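Local coordinates for guanine deaminase (PDB 6OHC), which catalyses the zinc-dependent hydrolytic deamination of guanine to xanthine and ammonia, a step of purine degradation, at residues B[14-19]-B[30-35]; B[72-77]-B[386-391]. All blocks are in the same frame, centred on the assembly; numbering follows the deposited sequence.

From the N terminus, strand 14-18 runs into a loop and a short helical turn, then returns as strand 32-35. Contact 1 closes this local loop of ten residues. Contact 2 comes later and closes a far larger one: 72-77 opens it, and the chain passes through the TIM-barrel domain before 386-391 completes it. The two loops follow in series and do not cross. Their contacts still join in space, because strand 14-18 lies beside the start of strand 73-84. Ile74 N meets Ser14 O at 2.8 Å, a probable hydrogen bond. Together the contacts tie N-terminal and C-terminal strands into the small beta domain common in the amidohydrolase superfamily.

Contact 1 (B[14-19]-B[30-35]); sequences SFIDVT and SALRFI
Strands 14-18 and 32-35 form an antiparallel pair in the small beta domain, with Phe15 opposite Ile35 and Asp17 opposite Arg33 as hydrogen-bonded pairs. Phe15 N gives to Ile35 O and Ile35 N gives back to Phe15 O. Arg33 N reaches Asp17 O at 2.8 Å, and Asp17 N answers to Arg33 O. Above this ladder the same two residues form a salt bridge. The guanidinium comes side-on: NE of Arg33 binds OD1 of Asp17 at 3.0 Å, and NH2 of Arg33 binds OD2 of Asp17 at 2.9 Å. Both carboxylate oxygens use their syn lone pairs, and the two planes lie 6° apart. A bend at chi3 (73°) turns the arginine chain so that NE and NH2 both face the acid. Thr19 CG2 lies over one guanidinium face, 3.5 Å from Arg33 NE. Past the strand end, Ala31 O takes two donors from one residue, Thr19 N at 2.9 Å and Thr19 OG1 at 3.0 Å. The other face of the pair is apolar. There Val18 CG2 meets Leu32 CD1 at 3.7 Å. Ile16 and Val18 pack on Phe360, Val18 also on Tyr361, and Leu32 on Tyr357, all of helix 356-363. A methionine in place of Arg33 would probably leave the buried Asp17 carboxylate without its charged mate, and OD1 without the NE bond. Phe380 N also binds Asp17 OD2. OD2 thus has two donors, Arg33 NH2 and Phe380 N, and the nearby arginine is likely to keep the acid ionised.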
ATOM      1  N   SER B  14     -20.034  -6.798  17.696  1.00 39.20           N
ATOM      2  CA  SER B  14     -18.768  -6.900  18.450  1.00 39.77           C
ATOM      3  C   SER B  14     -18.099  -5.539  18.439  1.00 38.98           C
ATOM      4  O   SER B  14     -17.993  -4.980  17.349  1.00 40.40           O
ATOM      5  CB  SER B  14     -17.857  -7.994  17.878  1.00 40.01           C
ATOM      6  OG  SER B  14     -18.541  -9.251  17.861  1.00 41.22           O
ATOM      7  N   PHE B  15     -17.669  -5.043  19.582  1.00 38.21           N
ATOM      8  CA  PHE B  15     -17.109  -3.674  19.698  1.00 38.91           C
ATOM      9  C   PHE B  15     -15.672  -3.771  20.186  1.00 38.77           C
ATOM     10  O   PHE B  15     -15.366  -4.633  21.023  1.00 38.56           O
ATOM     11  CB  PHE B  15     -17.948  -2.775  20.637  1.00 38.89           C
ATOM     12  CG  PHE B  15     -19.365  -2.515  20.186  1.00 38.73           C
ATOM     13  CD1 PHE B  15     -20.369  -3.482  20.359  1.00 38.93           C
ATOM     14  CD2 PHE B  15     -19.707  -1.293  19.612  1.00 38.36           C
ATOM     15  CE1 PHE B  15     -21.669  -3.233  19.915  1.00 39.41           C
ATOM     16  CE2 PHE B  15     -21.006  -1.054  19.176  1.00 38.20           C
ATOM     17  CZ  PHE B  15     -21.999  -2.000  19.335  1.00 38.75           C
ATOM     18  N   ILE B  16     -14.828  -2.856  19.721  1.00 39.58           N
ATOM     19  CA  ILE B  16     -13.473  -2.622  20.295  1.00 40.24           C
ATOM     20  C   ILE B  16     -13.260  -1.118  20.398  1.00 39.70           C
ATOM     21  O   ILE B  16     -13.626  -0.377  19.458  1.00 39.60           O
ATOM     22  CB  ILE B  16     -12.345  -3.387  19.584  1.00 41.43           C
ATOM     23  CG1 ILE B  16     -11.061  -2.580  19.527  1.00 42.44           C
ATOM     24  CG2 ILE B  16     -12.730  -3.874  18.195  1.00 42.79           C
ATOM     25  CD1 ILE B  16     -10.015  -3.121  20.352  1.00 44.11           C
ATOM     26  N   ASP B  17     -12.745  -0.695  21.541  1.00 39.77           N
ATOM     27  CA  ASP B  17     -12.301   0.702  21.784  1.00 39.97           C
ATOM     28  C   ASP B  17     -11.205   0.696  22.848  1.00 41.02           C
ATOM     29  O   ASP B  17     -10.978  -0.347  23.496  1.00 41.80           O
ATOM     30  CB  ASP B  17     -13.473   1.596  22.179  1.00 39.91           C
ATOM     31  CG  ASP B  17     -14.118   1.279  23.534  1.00 40.30           C
ATOM     32  OD1 ASP B  17     -13.977   0.130  24.003  1.00 40.24           O
ATOM     33  OD2 ASP B  17     -14.783   2.192  24.089  1.00 39.77           O
ATOM     34  N   VAL B  18     -10.489   1.798  22.935  1.00 41.56           N
ATOM     35  CA  VAL B  18      -9.525   2.093  24.005  1.00 41.92           C
ATOM     36  C   VAL B  18     -10.229   3.089  24.946  1.00 43.10           C
ATOM     37  O   VAL B  18     -10.754   4.116  24.473  1.00 41.94           O
ATOM     38  CB  VAL B  18      -8.184   2.605  23.448  1.00 41.41           C
ATOM     39  CG1 VAL B  18      -7.161   2.815  24.558  1.00 41.74           C
ATOM     40  CG2 VAL B  18      -7.621   1.639  22.428  1.00 41.23           C
ATOM     41  N   THR B  19     -10.252   2.756  26.236  1.00 44.62           N
ATOM     42  CA  THR B  19     -11.174   3.353  27.227  1.00 46.75           C
ATOM     43  C   THR B  19     -10.519   4.555  27.871  1.00 46.95           C
ATOM     44  O   THR B  19     -11.254   5.267  28.499  1.00 47.31           O
ATOM     45  CB  THR B  19     -11.611   2.325  28.278  1.00 47.07           C
ATOM     46  OG1 THR B  19     -10.400   1.779  28.799  1.00 47.71           O
ATOM     47  CG2 THR B  19     -12.503   1.271  27.665  1.00 46.74           C
ATOM     48  N   SER B  30      -3.861  -2.744  28.325  1.00 50.42           N
ATOM     49  CA  SER B  30      -4.641  -2.597  29.579  1.00 52.20           C
ATOM     50  C   SER B  30      -5.908  -1.761  29.348  1.00 50.95           C
ATOM     51  O   SER B  30      -6.882  -1.955  30.075  1.00 51.53           O
ATOM     52  CB  SER B  30      -3.787  -1.987  30.679  1.00 55.03           C
ATOM     53  OG  SER B  30      -3.664  -0.576  30.519  1.00 56.31           O
ATOM     54  N   ALA B  31      -5.904  -0.833  28.400  1.00 49.59           N
ATOM     55  CA  ALA B  31      -7.034   0.097  28.152  1.00 48.99           C
ATOM     56  C   ALA B  31      -7.936  -0.419  27.016  1.00 48.69           C
ATOM     57  O   ALA B  31      -8.955   0.250  26.686  1.00 46.59           O
ATOM     58  CB  ALA B  31      -6.494   1.458  27.848  1.00 49.02           C
ATOM     59  N   LEU B  32      -7.590  -1.561  26.427  1.00 47.78           N
ATOM     60  CA  LEU B  32      -8.310  -2.039  25.225  1.00 48.05           C
ATOM     61  C   LEU B  32      -9.493  -2.885  25.679  1.00 46.51           C
ATOM     62  O   LEU B  32      -9.259  -3.764  26.505  1.00 49.37           O
ATOM     63  CB  LEU B  32      -7.367  -2.818  24.301  1.00 48.34           C
ATOM     64  CG  LEU B  32      -7.990  -3.169  22.949  1.00 47.96           C
ATOM     65  CD1 LEU B  32      -7.864  -2.009  21.993  1.00 47.56           C
ATOM     66  CD2 LEU B  32      -7.342  -4.399  22.368  1.00 49.30           C
ATOM     67  N   ARG B  33     -10.678  -2.622  25.152  1.00 43.86           N
ATOM     68  CA  ARG B  33     -11.935  -3.288  25.546  1.00 43.39           C
ATOM     69  C   ARG B  33     -12.541  -3.947  24.310  1.00 43.89           C
ATOM     70  O   ARG B  33     -12.684  -3.254  23.278  1.00 42.91           O
ATOM     71  CB  ARG B  33     -12.870  -2.260  26.193  1.00 42.38           C
ATOM     72  CG  ARG B  33     -14.323  -2.689  26.286  1.00 41.85           C
ATOM     73  CD  ARG B  33     -15.075  -1.789  27.230  1.00 41.34           C
ATOM     74  NE  ARG B  33     -15.293  -0.489  26.627  1.00 41.57           N
ATOM     75  CZ  ARG B  33     -16.077   0.448  27.138  1.00 41.38           C
ATOM     76  NH1 ARG B  33     -16.772   0.220  28.248  1.00 40.89           N
ATOM     77  NH2 ARG B  33     -16.197   1.588  26.514  1.00 41.29           N
ATOM     78  N   PHE B  34     -12.812  -5.251  24.406  1.00 44.55           N
ATOM     79  CA  PHE B  34     -13.474  -6.062  23.362  1.00 45.20           C
ATOM     80  C   PHE B  34     -14.755  -6.647  23.960  1.00 45.22           C
ATOM     81  O   PHE B  34     -14.665  -7.351  24.982  1.00 46.04           O
ATOM     82  CB  PHE B  34     -12.542  -7.173  22.842  1.00 45.61           C
ATOM     83  CG  PHE B  34     -13.202  -8.073  21.824  1.00 46.12           C
ATOM     84  CD1 PHE B  34     -13.710  -7.543  20.651  1.00 45.85           C
ATOM     85  CD2 PHE B  34     -13.332  -9.448  22.042  1.00 46.93           C
ATOM     86  CE1 PHE B  34     -14.333  -8.341  19.706  1.00 46.37           C
ATOM     87  CE2 PHE B  34     -14.002 -10.242  21.128  1.00 47.33           C
ATOM     88  CZ  PHE B  34     -14.471  -9.697  19.945  1.00 48.67           C
ATOM     89  N   ILE B  35     -15.897  -6.363  23.353  1.00 44.57           N
ATOM     90  CA  ILE B  35     -17.188  -6.962  23.755  1.00 46.01           C
ATOM     91  C   ILE B  35     -17.741  -7.685  22.531  1.00 46.61           C
ATOM     92  O   ILE B  35     -18.173  -7.008  21.598  1.00 46.53           O
ATOM     93  CB  ILE B  35     -18.143  -5.880  24.302  1.00 46.10           C
ATOM     94  CG1 ILE B  35     -17.494  -5.117  25.459  1.00 46.62           C
ATOM     95  CG2 ILE B  35     -19.467  -6.493  24.697  1.00 46.29           C
ATOM     96  CD1 ILE B  35     -18.338  -4.000  26.025  1.00 47.55           C
TER

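Contact 2 (B[72-77]-B[386-391]); sequences KLIVPG and ADFVVM
Leu73 O accepts from Met391 N at 2.6 Å, a short bond, and Leu73 N returns one to Met391 O at 2.8 Å. Val75 and Val389 form the next hydrogen-bonded pair, with Val75 N to Val389 O at 3.0 Å. The ladder ends where Gly77 N approaches Asp387 O from above the carbonyl plane. On one face, Met391 has CG anti to the carbonyl carbon (chi1 -76°) and an extended chi2, which carry SD to 3.7 Å from Val75 CG2; the side chains cross at about a right angle. Val389 CG2 lies on Gly77 CA. The antiparallel strands join the first strand of the TIM barrel, near its start, to the returning C-terminal chain of the small beta domain. Strand 425-430 pairs antiparallel with 388-391 and extends the sheet. On the other face, Ile74 lies side by side with Phe388 and with Val390, each pair pointing the same way. Its CG2, anti to the backbone N, touches CD2 of Phe388 at 3.7 Å. The Phe388 ring also stacks with Tyr429. At the corner, CB of Lys72 sits 3.6 Å from Val390 CG1, while its amine makes a cation-pi contact with Tyr426.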
ATOM      1  N   LYS B  72     -19.874  -8.464  12.273  1.00 45.55           N
ATOM      2  CA  LYS B  72     -19.042  -7.284  11.973  1.00 44.58           C
ATOM      3  C   LYS B  72     -18.342  -6.822  13.232  1.00 44.31           C
ATOM      4  O   LYS B  72     -18.800  -7.181  14.336  1.00 43.78           O
ATOM      5  CB  LYS B  72     -19.913  -6.213  11.317  1.00 44.83           C
ATOM      6  CG  LYS B  72     -20.629  -6.787  10.104  1.00 46.93           C
ATOM      7  CD  LYS B  72     -20.603  -5.995   8.868  1.00 48.40           C
ATOM      8  CE  LYS B  72     -20.886  -6.825   7.637  1.00 49.18           C
ATOM      9  NZ  LYS B  72     -22.147  -7.565   7.764  1.00 50.83           N
ATOM     10  N   LEU B  73     -17.269  -6.053  13.050  1.00 44.24           N
ATOM     11  CA  LEU B  73     -16.586  -5.364  14.152  1.00 44.80           C
ATOM     12  C   LEU B  73     -16.943  -3.873  14.126  1.00 43.01           C
ATOM     13  O   LEU B  73     -16.905  -3.291  13.058  1.00 42.90           O
ATOM     14  CB  LEU B  73     -15.091  -5.597  14.022  1.00 47.72           C
ATOM     15  CG  LEU B  73     -14.427  -5.771  15.381  1.00 50.81           C
ATOM     16  CD1 LEU B  73     -14.877  -7.069  16.031  1.00 51.76           C
ATOM     17  CD2 LEU B  73     -12.923  -5.767  15.251  1.00 53.49           C
ATOM     18  N   ILE B  74     -17.296  -3.274  15.273  1.00 40.98           N
ATOM     19  CA  ILE B  74     -17.718  -1.854  15.378  1.00 39.47           C
ATOM     20  C   ILE B  74     -16.639  -1.119  16.162  1.00 38.98           C
ATOM     21  O   ILE B  74     -16.297  -1.566  17.250  1.00 39.35           O
ATOM     22  CB  ILE B  74     -19.100  -1.763  16.017  1.00 39.62           C
ATOM     23  CG1 ILE B  74     -20.103  -2.630  15.254  1.00 39.90           C
ATOM     24  CG2 ILE B  74     -19.556  -0.316  16.149  1.00 39.54           C
ATOM     25  CD1 ILE B  74     -21.502  -2.660  15.862  1.00 40.88           C
ATOM     26  N   VAL B  75     -16.080  -0.073  15.574  1.00 38.28           N
ATOM     27  CA  VAL B  75     -14.968   0.712  16.166  1.00 38.05           C
ATOM     28  C   VAL B  75     -15.345   2.190  16.149  1.00 38.09           C
ATOM     29  O   VAL B  75     -16.245   2.625  15.443  1.00 38.00           O
ATOM     30  CB  VAL B  75     -13.674   0.440  15.382  1.00 38.28           C
ATOM     31  CG1 VAL B  75     -13.341  -1.032  15.384  1.00 37.63           C
ATOM     32  CG2 VAL B  75     -13.755   0.971  13.937  1.00 38.15           C
ATOM     33  N   PRO B  76     -14.676   3.024  16.942  1.00 38.51           N
ATOM     34  CA  PRO B  76     -14.898   4.462  16.883  1.00 38.38           C
ATOM     35  C   PRO B  76     -14.373   4.977  15.541  1.00 38.05           C
ATOM     36  O   PRO B  76     -13.523   4.323  14.942  1.00 37.60           O
ATOM     37  CB  PRO B  76     -14.076   5.040  18.027  1.00 38.96           C
ATOM     38  CG  PRO B  76     -13.627   3.808  18.866  1.00 39.21           C
ATOM     39  CD  PRO B  76     -13.680   2.621  17.940  1.00 38.84           C
ATOM     40  N   GLY B  77     -14.953   6.081  15.071  1.00 37.49           N
ATOM     41  CA  GLY B  77     -14.604   6.670  13.780  1.00 36.89           C
ATOM     42  C   GLY B  77     -13.144   7.070  13.771  1.00 36.44           C
ATOM     43  O   GLY B  77     -12.647   7.533  14.783  1.00 35.76           O
ATOM     44  N   ALA B 386     -21.495  10.008  19.125  1.00 41.51           N
ATOM     45  CA  ALA B 386     -21.735   8.711  18.460  1.00 41.12           C
ATOM     46  C   ALA B 386     -21.226   8.769  17.008  1.00 40.38           C
ATOM     47  O   ALA B 386     -22.061   8.703  16.067  1.00 39.98           O
ATOM     48  CB  ALA B 386     -23.217   8.376  18.553  1.00 41.53           C
ATOM     49  N   ASP B 387     -19.903   8.881  16.822  1.00 39.63           N
ATOM     50  CA  ASP B 387     -19.246   8.647  15.512  1.00 39.38           C
ATOM     51  C   ASP B 387     -18.610   7.261  15.534  1.00 38.74           C
ATOM     52  O   ASP B 387     -17.692   7.071  16.357  1.00 39.56           O
ATOM     53  CB  ASP B 387     -18.160   9.665  15.215  1.00 39.88           C
ATOM     54  CG  ASP B 387     -18.638  11.098  15.093  1.00 40.39           C
ATOM     55  OD1 ASP B 387     -19.880  11.331  14.910  1.00 41.04           O
ATOM     56  OD2 ASP B 387     -17.750  11.975  15.205  1.00 40.71           O
ATOM     57  N   PHE B 388     -19.031   6.342  14.679  1.00 38.21           N
ATOM     58  CA  PHE B 388     -18.447   4.975  14.669  1.00 38.10           C
ATOM     59  C   PHE B 388     -18.578   4.343  13.282  1.00 38.33           C
ATOM     60  O   PHE B 388     -19.338   4.846  12.420  1.00 37.15           O
ATOM     61  CB  PHE B 388     -19.114   4.099  15.742  1.00 38.32           C
ATOM     62  CG  PHE B 388     -20.608   3.936  15.656  1.00 38.33           C
ATOM     63  CD1 PHE B 388     -21.460   4.893  16.210  1.00 38.47           C
ATOM     64  CD2 PHE B 388     -21.168   2.837  15.020  1.00 37.86           C
ATOM     65  CE1 PHE B 388     -22.842   4.760  16.110  1.00 38.37           C
ATOM     66  CE2 PHE B 388     -22.549   2.695  14.955  1.00 38.45           C
ATOM     67  CZ  PHE B 388     -23.393   3.656  15.502  1.00 38.43           C
ATOM     68  N   VAL B 389     -17.828   3.245  13.106  1.00 39.19           N
ATOM     69  CA  VAL B 389     -17.698   2.528  11.824  1.00 40.32           C
ATOM     70  C   VAL B 389     -18.048   1.054  12.048  1.00 41.53           C
ATOM     71  O   VAL B 389     -17.471   0.413  12.935  1.00 41.93           O
ATOM     72  CB  VAL B 389     -16.263   2.692  11.309  1.00 41.06           C
ATOM     73  CG1 VAL B 389     -15.995   1.963  10.013  1.00 41.31           C
ATOM     74  CG2 VAL B 389     -15.891   4.148  11.166  1.00 42.00           C
ATOM     75  N   VAL B 390     -18.949   0.518  11.235  1.00 41.64           N
ATOM     76  CA  VAL B 390     -19.179  -0.943  11.181  1.00 41.32           C
ATOM     77  C   VAL B 390     -18.210  -1.500  10.140  1.00 42.47           C
ATOM     78  O   VAL B 390     -18.256  -1.075   8.958  1.00 41.42           O
ATOM     79  CB  VAL B 390     -20.638  -1.292  10.888  1.00 40.96           C
ATOM     80  CG1 VAL B 390     -20.841  -2.797  10.870  1.00 40.69           C
ATOM     81  CG2 VAL B 390     -21.534  -0.641  11.917  1.00 41.36           C
ATOM     82  N   MET B 391     -17.340  -2.400  10.601  1.00 42.88           N
ATOM     83  CA  MET B 391     -16.242  -2.966   9.799  1.00 43.57           C
ATOM     84  C   MET B 391     -16.528  -4.446   9.539  1.00 44.09           C
ATOM     85  O   MET B 391     -17.009  -5.144  10.442  1.00 43.31           O
ATOM     86  CB  MET B 391     -14.917  -2.787  10.531  1.00 45.06           C
ATOM     87  CG  MET B 391     -14.402  -1.360  10.466  1.00 46.75           C
ATOM     88  SD  MET B 391     -12.792  -1.274  11.159  1.00 52.48           S
ATOM     89  CE  MET B 391     -11.867  -1.629   9.662  1.00 51.19           C
TER